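Long-range contacts in Rho GTPase-activating protein 5 (Homo sapiens, PDB 5U4V), which probably stimulates GTP hydrolysis by Rho-family GTPases, and also contains pseudoGTPase domains, one of which is the domain described here: residues A20-R28 with E44-A52; F75-G85 with L127-A135. All blocks are in the same frame, centred on the assembly; numbering follows the deposited sequence.

Overall arrangement
From the N terminus the chain runs through strand 8-14, the first parallel strand of a G-domain-like, Rossmann-type alpha/beta sheet, and into helix 19-28. Contact 1 closes the loop that leaves this helix, passes through the edge strand 36-38 and returns along strand 41-50, so that the helix lies over one face of the sheet. Contact 2 opens later, at the end of one of the two middle strands, 69-75, and closes after strand 109-114, when helix 124-138 settles beside helix 78-96. The two contacts follow in series, neither nesting nor crossing, with centres about 19 Å apart. They touch where Asp-51 OD1 packs against Phe-83 CZ at 3.3 Å.

Contact 1: residues A20-R28 with E44-A52; sequences AQELANEIR and ELDLRPVDA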
loop_
_atom_site.group_PDB
_atom_site.type_symbol
_atom_site.label_atom_id
_atom_site.label_comp_id
_atom_site.label_asym_id
_atom_site.label_seq_id
_atom_site.Cartn_x
_atom_site.Cartn_y
_atom_site.Cartn_z
ATOM N N ALA A 20 -0.282 8.348 4.846
ATOM C CA ALA A 20 -0.908 8.000 3.593
ATOM C C ALA A 20 -0.924 9.183 2.634
ATOM O O ALA A 20 -0.976 9.002 1.435
ATOM C CB ALA A 20 -2.319 7.468 3.804
ATOM N N GLN A 21 -0.835 10.392 3.181
ATOM C CA GLN A 21 -0.917 11.574 2.355
ATOM C C GLN A 21 0.425 11.905 1.740
ATOM O O GLN A 21 0.515 12.352 0.571
ATOM C CB GLN A 21 -1.451 12.752 3.163
ATOM C CG GLN A 21 -1.631 14.007 2.308
ATOM C CD GLN A 21 -2.516 13.700 1.110
ATOM O OE1 GLN A 21 -3.650 13.268 1.275
ATOM N NE2 GLN A 21 -1.989 13.883 -0.102
ATOM N N GLU A 22 1.473 11.732 2.530
ATOM C CA GLU A 22 2.840 12.003 2.094
ATOM C C GLU A 22 3.196 11.053 0.956
ATOM O O GLU A 22 3.809 11.451 -0.033
ATOM C CB GLU A 22 3.834 11.876 3.245
ATOM C CG GLU A 22 3.863 13.068 4.186
ATOM C CD GLU A 22 4.026 12.662 5.659
ATOM O OE1 GLU A 22 5.163 12.747 6.213
ATOM O OE2 GLU A 22 3.016 12.189 6.258
ATOM N N LEU A 23 2.777 9.802 1.104
ATOM C CA LEU A 23 3.008 8.832 0.032
ATOM C C LEU A 23 2.200 9.161 -1.213
ATOM O O LEU A 23 2.718 9.073 -2.344
ATOM C CB LEU A 23 2.778 7.394 0.492
ATOM C CG LEU A 23 2.950 6.360 -0.583
ATOM C CD1 LEU A 23 4.406 6.350 -0.975
ATOM C CD2 LEU A 23 2.486 4.966 -0.183
ATOM N N ALA A 24 0.942 9.560 -1.027
ATOM C CA ALA A 24 0.184 9.978 -2.183
ATOM C C ALA A 24 0.841 11.191 -2.869
ATOM O O ALA A 24 0.971 11.204 -4.076
ATOM C CB ALA A 24 -1.247 10.227 -1.806
ATOM N N ASN A 25 1.333 12.151 -2.085
ATOM C CA ASN A 25 2.000 13.312 -2.670
ATOM C C ASN A 25 3.267 12.945 -3.430
ATOM O O ASN A 25 3.500 13.452 -4.580
ATOM C CB ASN A 25 2.349 14.342 -1.629
ATOM C CG ASN A 25 1.128 14.939 -0.959
ATOM O OD1 ASN A 25 0.017 14.894 -1.480
ATOM N ND2 ASN A 25 1.345 15.548 0.169
ATOM N N GLU A 26 4.095 12.123 -2.790
ATOM C CA GLU A 26 5.363 11.680 -3.357
ATOM C C GLU A 26 5.174 11.072 -4.717
ATOM O O GLU A 26 5.910 11.387 -5.643
ATOM C CB GLU A 26 6.012 10.645 -2.462
ATOM C CG GLU A 26 7.287 10.070 -3.015
ATOM C CD GLU A 26 8.500 10.693 -2.366
ATOM O OE1 GLU A 26 9.550 10.770 -3.023
ATOM O OE2 GLU A 26 8.396 11.116 -1.205
ATOM N N ILE A 27 4.173 10.214 -4.827
ATOM C CA ILE A 27 3.857 9.527 -6.050
ATOM C C ILE A 27 3.300 10.479 -7.138
ATOM O O ILE A 27 3.695 10.378 -8.301
ATOM C CB ILE A 27 2.894 8.345 -5.829
ATOM C CG1 ILE A 27 3.477 7.298 -4.870
ATOM C CG2 ILE A 27 2.568 7.669 -7.156
ATOM C CD1 ILE A 27 2.668 6.005 -4.752
ATOM N N ARG A 28 2.391 11.373 -6.774
ATOM C CA ARG A 28 1.813 12.325 -7.735
ATOM C C ARG A 28 2.811 13.258 -8.403
ATOM O O ARG A 28 2.581 13.668 -9.536
ATOM C CB ARG A 28 0.693 13.155 -7.096
ATOM C CG ARG A 28 -0.649 12.429 -7.003
ATOM C CD ARG A 28 -1.529 13.157 -6.051
ATOM N NE ARG A 28 -2.679 12.373 -5.613
ATOM C CZ ARG A 28 -3.562 12.785 -4.702
ATOM N NH1 ARG A 28 -3.474 13.975 -4.142
ATOM N NH2 ARG A 28 -4.564 12.000 -4.380
ATOM N N GLU A 44 -2.991 4.766 -15.507
ATOM C CA GLU A 44 -3.616 5.854 -14.779
ATOM C C GLU A 44 -4.009 5.400 -13.384
ATOM O O GLU A 44 -4.920 4.615 -13.225
ATOM C CB GLU A 44 -4.763 6.540 -15.546
ATOM C CG GLU A 44 -5.833 5.638 -16.133
ATOM C CD GLU A 44 -7.051 6.439 -16.578
ATOM O OE1 GLU A 44 -7.454 7.379 -15.842
ATOM O OE2 GLU A 44 -7.611 6.130 -17.659
ATOM N N LEU A 45 -3.292 5.886 -12.393
ATOM C CA LEU A 45 -3.568 5.546 -11.008
ATOM C C LEU A 45 -4.345 6.669 -10.338
ATOM O O LEU A 45 -4.056 7.856 -10.517
ATOM C CB LEU A 45 -2.264 5.302 -10.267
ATOM C CG LEU A 45 -1.479 4.125 -10.868
ATOM C CD1 LEU A 45 -0.109 3.999 -10.260
ATOM C CD2 LEU A 45 -2.275 2.831 -10.664
ATOM N N ASP A 46 -5.342 6.285 -9.562
ATOM C CA ASP A 46 -6.013 7.222 -8.679
ATOM C C ASP A 46 -5.650 6.888 -7.264
ATOM O O ASP A 46 -6.234 6.009 -6.650
ATOM C CB ASP A 46 -7.544 7.176 -8.880
ATOM C CG ASP A 46 -7.988 7.779 -10.195
ATOM O OD1 ASP A 46 -7.187 8.405 -10.924
ATOM O OD2 ASP A 46 -9.179 7.623 -10.525
ATOM N N LEU A 47 -4.715 7.640 -6.712
ATOM C CA LEU A 47 -4.282 7.430 -5.345
ATOM C C LEU A 47 -5.177 8.144 -4.367
ATOM O O LEU A 47 -5.256 9.372 -4.329
ATOM C CB LEU A 47 -2.830 7.853 -5.157
ATOM C CG LEU A 47 -1.949 6.963 -6.048
ATOM C CD1 LEU A 47 -0.518 7.467 -6.064
ATOM C CD2 LEU A 47 -2.017 5.472 -5.714
ATOM N N ARG A 48 -5.852 7.353 -3.551
ATOM C CA ARG A 48 -6.776 7.884 -2.577
ATOM C C ARG A 48 -6.318 7.554 -1.174
ATOM O O ARG A 48 -6.592 6.462 -0.682
ATOM C CB ARG A 48 -8.142 7.266 -2.806
ATOM C CG ARG A 48 -8.799 7.638 -4.110
ATOM C CD ARG A 48 -10.200 7.069 -4.181
ATOM N NE ARG A 48 -10.808 7.401 -5.453
ATOM C CZ ARG A 48 -11.981 6.924 -5.883
ATOM N NH1 ARG A 48 -12.709 6.094 -5.138
ATOM N NH2 ARG A 48 -12.443 7.286 -7.074
ATOM N N PRO A 49 -5.678 8.499 -0.486
ATOM C CA PRO A 49 -5.355 8.278 0.940
ATOM C C PRO A 49 -6.606 8.320 1.781
ATOM O O PRO A 49 -7.503 9.081 1.484
ATOM C CB PRO A 49 -4.436 9.453 1.309
ATOM C CG PRO A 49 -4.096 10.102 0.044
ATOM C CD PRO A 49 -5.174 9.793 -0.956
ATOM N N VAL A 50 -6.661 7.496 2.811
ATOM C CA VAL A 50 -7.879 7.297 3.585
ATOM C C VAL A 50 -7.633 7.312 5.082
ATOM O O VAL A 50 -6.567 6.920 5.553
ATOM C CB VAL A 50 -8.538 5.949 3.241
ATOM C CG1 VAL A 50 -9.131 5.967 1.839
ATOM C CG2 VAL A 50 -7.551 4.807 3.389
ATOM N N ASP A 51 -8.615 7.725 5.859
ATOM C CA ASP A 51 -8.504 7.437 7.281
ATOM C C ASP A 51 -9.854 7.020 7.851
ATOM O O ASP A 51 -10.866 7.162 7.169
ATOM C CB ASP A 51 -7.929 8.633 8.010
ATOM C CG ASP A 51 -7.157 8.244 9.247
ATOM O OD1 ASP A 51 -7.660 7.383 10.016
ATOM O OD2 ASP A 51 -6.075 8.819 9.472
ATOM N N ALA A 52 -9.893 6.483 9.075
ATOM C CA ALA A 52 -11.169 6.176 9.724
ATOM C C ALA A 52 -11.899 7.420 10.212
ATOM O O ALA A 52 -13.090 7.585 9.939
ATOM C CB ALA A 52 -10.995 5.173 10.856
#
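Arg-28 sets CG anti to its own carbonyl carbon (chi1 -80°) and then runs extended from CG to NE, which carries its guanidinium across to strand 44-50. There NH2 donates to Leu-47 O at 2.7 Å, in the guanidinium plane and nearly along the C=O axis, though the N-H...O angle is a bent 137°. Leu-47, with CG also turned beside its backbone N, points CD1 at Ile-27, nearest to CG2; the two side chains cross at about a right angle. Pro-49, the next residue of the strand to face the helix, sets CG 3.4 Å from Ala-24 CB, and its CB touches Ala-20 CB. Gln-21 bends at chi2 and lays OE1 beside Pro-49 CG, while NE2 donates to Asn-25 OD1 at 2.6 Å. With an alanine here in place of the glutamine, one flank of the proline ring would probably lose its cover and Asn-25 OD1 this donor. Helix 19-28 follows strand 8-14 and packs antiparallel on strand 41-50, at one face of the G-domain-like alpha/beta sheet, the segment axes 7.8 Å apart. Leu-11 of strand 8-14 packs on Leu-47, Tyr-36 of strand 36-38 touches Ile-27 and Arg-28, and Ile-159 of helix 156-173 packs on Ile-27.

Contact 2: residues F75-G85 with L127-A135; sequences FNSIESLSFIG and LRHQGQQLA
Leu-81 packs against Gln-130 and Gly-131 between two nearly parallel helices (8° between their directions) on one face of the alpha/beta sheet of this G-domain-like fold. The contact between these segments is essentially apolar. Among aliphatic groups, Leu-81 crosses Gln-130 at about a right angle, CD2 meeting its CB at 3.5 Å, and Leu-134 sends CD2 to Ile-84 CG2 at 3.8 Å. Leu-127 swings CG anti to its carbonyl carbon (chi1 -72°), so that CD2 reaches the start of the facing helix, close to the Ser-77 carbonyl. Aromatic packing centres on Phe-75, at the end of strand 69-75: Leu-127 CD2 lies at the ring's edge, and Gly-131 CA is 4.2 Å from CZ, where a beta carbon would probably come too close to the ring. The polar bonds at the helix start are local to segment 75-85: Ser-77 is the N-cap residue, and Ser-80 OG accepts from Asn-76 N at 2.8 Å, tying the incoming loop to the first turn. Phe-142 and Leu-113 of neighbouring strands also touch Phe-75. Leu-81, of the same segment as Phe-75, sets CD1 over the centre of the ring, 3.4 Å above its plane.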
loop_
_atom_site.group_PDB
_atom_site.type_symbol
_atom_site.label_atom_id
_atom_site.label_comp_id
_atom_site.label_asym_id
_atom_site.label_seq_id
_atom_site.Cartn_x
_atom_site.Cartn_y
_atom_site.Cartn_z
ATOM N N PHE A 75 3.172 2.267 7.212
ATOM C CA PHE A 75 3.382 2.434 8.641
ATOM C C PHE A 75 4.873 2.702 8.855
ATOM O O PHE A 75 5.719 2.282 8.028
ATOM C CB PHE A 75 2.933 1.173 9.405
ATOM C CG PHE A 75 3.712 -0.059 9.057
ATOM C CD1 PHE A 75 3.461 -0.749 7.868
ATOM C CD2 PHE A 75 4.776 -0.501 9.888
ATOM C CE1 PHE A 75 4.227 -1.854 7.546
ATOM C CE2 PHE A 75 5.517 -1.601 9.535
ATOM C CZ PHE A 75 5.235 -2.284 8.388
ATOM N N ASN A 76 5.186 3.418 9.939
ATOM C CA ASN A 76 6.556 3.743 10.283
ATOM C C ASN A 76 6.883 3.571 11.780
ATOM O O ASN A 76 7.908 4.053 12.273
ATOM C CB ASN A 76 6.901 5.157 9.792
ATOM C CG ASN A 76 6.150 6.226 10.507
ATOM O OD1 ASN A 76 5.226 5.951 11.266
ATOM N ND2 ASN A 76 6.546 7.474 10.271
ATOM N N SER A 77 5.996 2.914 12.508
ATOM C CA SER A 77 6.181 2.736 13.945
ATOM C C SER A 77 5.210 1.707 14.459
ATOM O O SER A 77 4.385 1.170 13.702
ATOM C CB SER A 77 6.022 4.069 14.673
ATOM O OG SER A 77 4.713 4.565 14.482
ATOM N N ILE A 78 5.322 1.417 15.748
ATOM C CA ILE A 78 4.427 0.452 16.394
ATOM C C ILE A 78 2.995 0.947 16.316
ATOM O O ILE A 78 2.083 0.170 16.045
ATOM C CB ILE A 78 4.867 0.186 17.839
ATOM C CG1 ILE A 78 6.249 -0.482 17.830
ATOM C CG2 ILE A 78 3.872 -0.708 18.564
ATOM C CD1 ILE A 78 6.945 -0.541 19.180
ATOM N N GLU A 79 2.802 2.236 16.526
ATOM C CA GLU A 79 1.462 2.783 16.539
ATOM C C GLU A 79 0.823 2.639 15.153
ATOM O O GLU A 79 -0.308 2.147 15.035
ATOM C CB GLU A 79 1.444 4.245 17.016
ATOM C CG GLU A 79 0.023 4.787 17.102
ATOM C CD GLU A 79 -0.089 6.190 17.686
ATOM O OE1 GLU A 79 0.962 6.821 17.983
ATOM O OE2 GLU A 79 -1.239 6.657 17.862
ATOM N N SER A 80 1.556 3.061 14.122
ATOM C CA SER A 80 1.056 2.988 12.751
ATOM C C SER A 80 0.799 1.554 12.305
ATOM O O SER A 80 -0.232 1.274 11.657
ATOM C CB SER A 80 1.955 3.762 11.781
ATOM O OG SER A 80 3.320 3.567 12.050
ATOM N N LEU A 81 1.692 0.646 12.688
ATOM C CA LEU A 81 1.485 -0.786 12.409
ATOM C C LEU A 81 0.178 -1.333 12.982
ATOM O O LEU A 81 -0.506 -2.108 12.341
ATOM C CB LEU A 81 2.648 -1.615 12.909
ATOM C CG LEU A 81 2.518 -3.035 12.319
ATOM C CD1 LEU A 81 2.525 -3.075 10.786
ATOM C CD2 LEU A 81 3.492 -4.036 12.895
ATOM N N SER A 82 -0.149 -0.905 14.197
ATOM C CA SER A 82 -1.361 -1.351 14.910
ATOM C C SER A 82 -2.636 -0.796 14.297
ATOM O O SER A 82 -3.594 -1.543 14.115
ATOM C CB SER A 82 -1.291 -0.968 16.397
ATOM O OG SER A 82 -1.146 0.431 16.553
ATOM N N PHE A 83 -2.644 0.507 13.996
ATOM C CA PHE A 83 -3.729 1.146 13.257
ATOM C C PHE A 83 -4.065 0.351 11.988
ATOM O O PHE A 83 -5.211 0.096 11.722
ATOM C CB PHE A 83 -3.335 2.602 12.939
ATOM C CG PHE A 83 -4.244 3.284 11.969
ATOM C CD1 PHE A 83 -4.023 3.189 10.594
ATOM C CD2 PHE A 83 -5.325 4.022 12.425
ATOM C CE1 PHE A 83 -4.875 3.801 9.685
ATOM C CE2 PHE A 83 -6.202 4.635 11.526
ATOM C CZ PHE A 83 -5.975 4.523 10.150
ATOM N N ILE A 84 -3.052 -0.029 11.221
ATOM C CA ILE A 84 -3.212 -0.832 10.026
ATOM C C ILE A 84 -3.820 -2.193 10.350
ATOM O O ILE A 84 -4.801 -2.612 9.711
ATOM C CB ILE A 84 -1.868 -1.080 9.311
ATOM C CG1 ILE A 84 -1.349 0.200 8.640
ATOM C CG2 ILE A 84 -2.012 -2.176 8.273
ATOM C CD1 ILE A 84 -0.013 -0.037 7.980
ATOM N N GLY A 85 -3.208 -2.885 11.321
ATOM C CA GLY A 85 -3.760 -4.152 11.817
ATOM C C GLY A 85 -5.202 -3.940 12.243
ATOM O O GLY A 85 -6.151 -4.560 11.714
ATOM N N LEU A 127 9.680 -3.874 13.918
ATOM C CA LEU A 127 8.767 -3.432 12.880
ATOM C C LEU A 127 8.693 -4.460 11.750
ATOM O O LEU A 127 7.594 -4.946 11.418
ATOM C CB LEU A 127 9.142 -2.027 12.389
ATOM C CG LEU A 127 8.863 -0.861 13.342
ATOM C CD1 LEU A 127 9.687 0.388 13.019
ATOM C CD2 LEU A 127 7.370 -0.542 13.352
ATOM N N ARG A 128 9.850 -4.820 11.193
ATOM C CA ARG A 128 9.908 -5.748 10.043
ATOM C C ARG A 128 9.279 -7.086 10.395
ATOM O O ARG A 128 8.498 -7.618 9.608
ATOM C CB ARG A 128 11.337 -5.992 9.560
ATOM C CG ARG A 128 11.827 -5.018 8.496
ATOM C CD ARG A 128 12.813 -5.656 7.493
ATOM N NE ARG A 128 12.131 -6.567 6.560
ATOM C CZ ARG A 128 12.631 -7.056 5.423
ATOM N NH1 ARG A 128 13.866 -6.764 5.026
ATOM N NH2 ARG A 128 11.875 -7.853 4.676
ATOM N N HIS A 129 9.604 -7.614 11.586
ATOM C CA HIS A 129 9.076 -8.906 11.982
ATOM C C HIS A 129 7.549 -8.899 12.142
ATOM O O HIS A 129 6.863 -9.814 11.660
ATOM C CB HIS A 129 9.745 -9.395 13.254
ATOM C CG HIS A 129 9.325 -10.769 13.659
ATOM N ND1 HIS A 129 8.260 -10.997 14.505
ATOM C CD2 HIS A 129 9.818 -11.989 13.329
ATOM C CE1 HIS A 129 8.128 -12.299 14.690
ATOM N NE2 HIS A 129 9.054 -12.924 13.981
ATOM N N GLN A 130 7.008 -7.892 12.812
ATOM C CA GLN A 130 5.565 -7.841 12.986
ATOM C C GLN A 130 4.844 -7.482 11.695
ATOM O O GLN A 130 3.744 -8.000 11.418
ATOM C CB GLN A 130 5.179 -6.900 14.132
ATOM C CG GLN A 130 5.721 -7.303 15.498
ATOM C CD GLN A 130 5.011 -8.494 16.107
ATOM O OE1 GLN A 130 3.863 -8.393 16.557
ATOM N NE2 GLN A 130 5.695 -9.629 16.141
ATOM N N GLY A 131 5.483 -6.638 10.880
ATOM C CA GLY A 131 4.904 -6.309 9.592
ATOM C C GLY A 131 4.882 -7.530 8.677
ATOM O O GLY A 131 3.927 -7.737 7.917
ATOM N N GLN A 132 5.940 -8.337 8.742
ATOM C CA GLN A 132 6.049 -9.537 7.932
ATOM C C GLN A 132 5.061 -10.624 8.341
ATOM O O GLN A 132 4.623 -11.398 7.511
ATOM C CB GLN A 132 7.486 -10.057 7.958
ATOM C CG GLN A 132 7.763 -11.158 6.954
ATOM C CD GLN A 132 7.490 -10.728 5.522
ATOM O OE1 GLN A 132 8.055 -9.763 5.023
ATOM N NE2 GLN A 132 6.601 -11.436 4.871
ATOM N N GLN A 133 4.710 -10.683 9.621
ATOM C CA GLN A 133 3.668 -11.604 10.058
ATOM C C GLN A 133 2.291 -11.097 9.641
ATOM O O GLN A 133 1.408 -11.882 9.259
ATOM C CB GLN A 133 3.727 -11.836 11.554
ATOM C CG GLN A 133 4.883 -12.725 11.995
ATOM C CD GLN A 133 4.726 -13.236 13.431
ATOM O OE1 GLN A 133 4.124 -12.572 14.275
ATOM N NE2 GLN A 133 5.280 -14.421 13.715
ATOM N N LEU A 134 2.120 -9.779 9.680
ATOM C CA LEU A 134 0.895 -9.204 9.171
ATOM C C LEU A 134 0.805 -9.513 7.675
ATOM O O LEU A 134 -0.233 -9.987 7.202
ATOM C CB LEU A 134 0.805 -7.704 9.458
ATOM C CG LEU A 134 -0.467 -7.043 8.888
ATOM C CD1 LEU A 134 -1.713 -7.784 9.378
ATOM C CD2 LEU A 134 -0.594 -5.542 9.185
ATOM N N ALA A 135 1.897 -9.274 6.954
ATOM C CA ALA A 135 1.944 -9.552 5.505
ATOM C C ALA A 135 1.639 -11.011 5.221
ATOM O O ALA A 135 0.871 -11.330 4.306
ATOM C CB ALA A 135 3.306 -9.191 4.944
#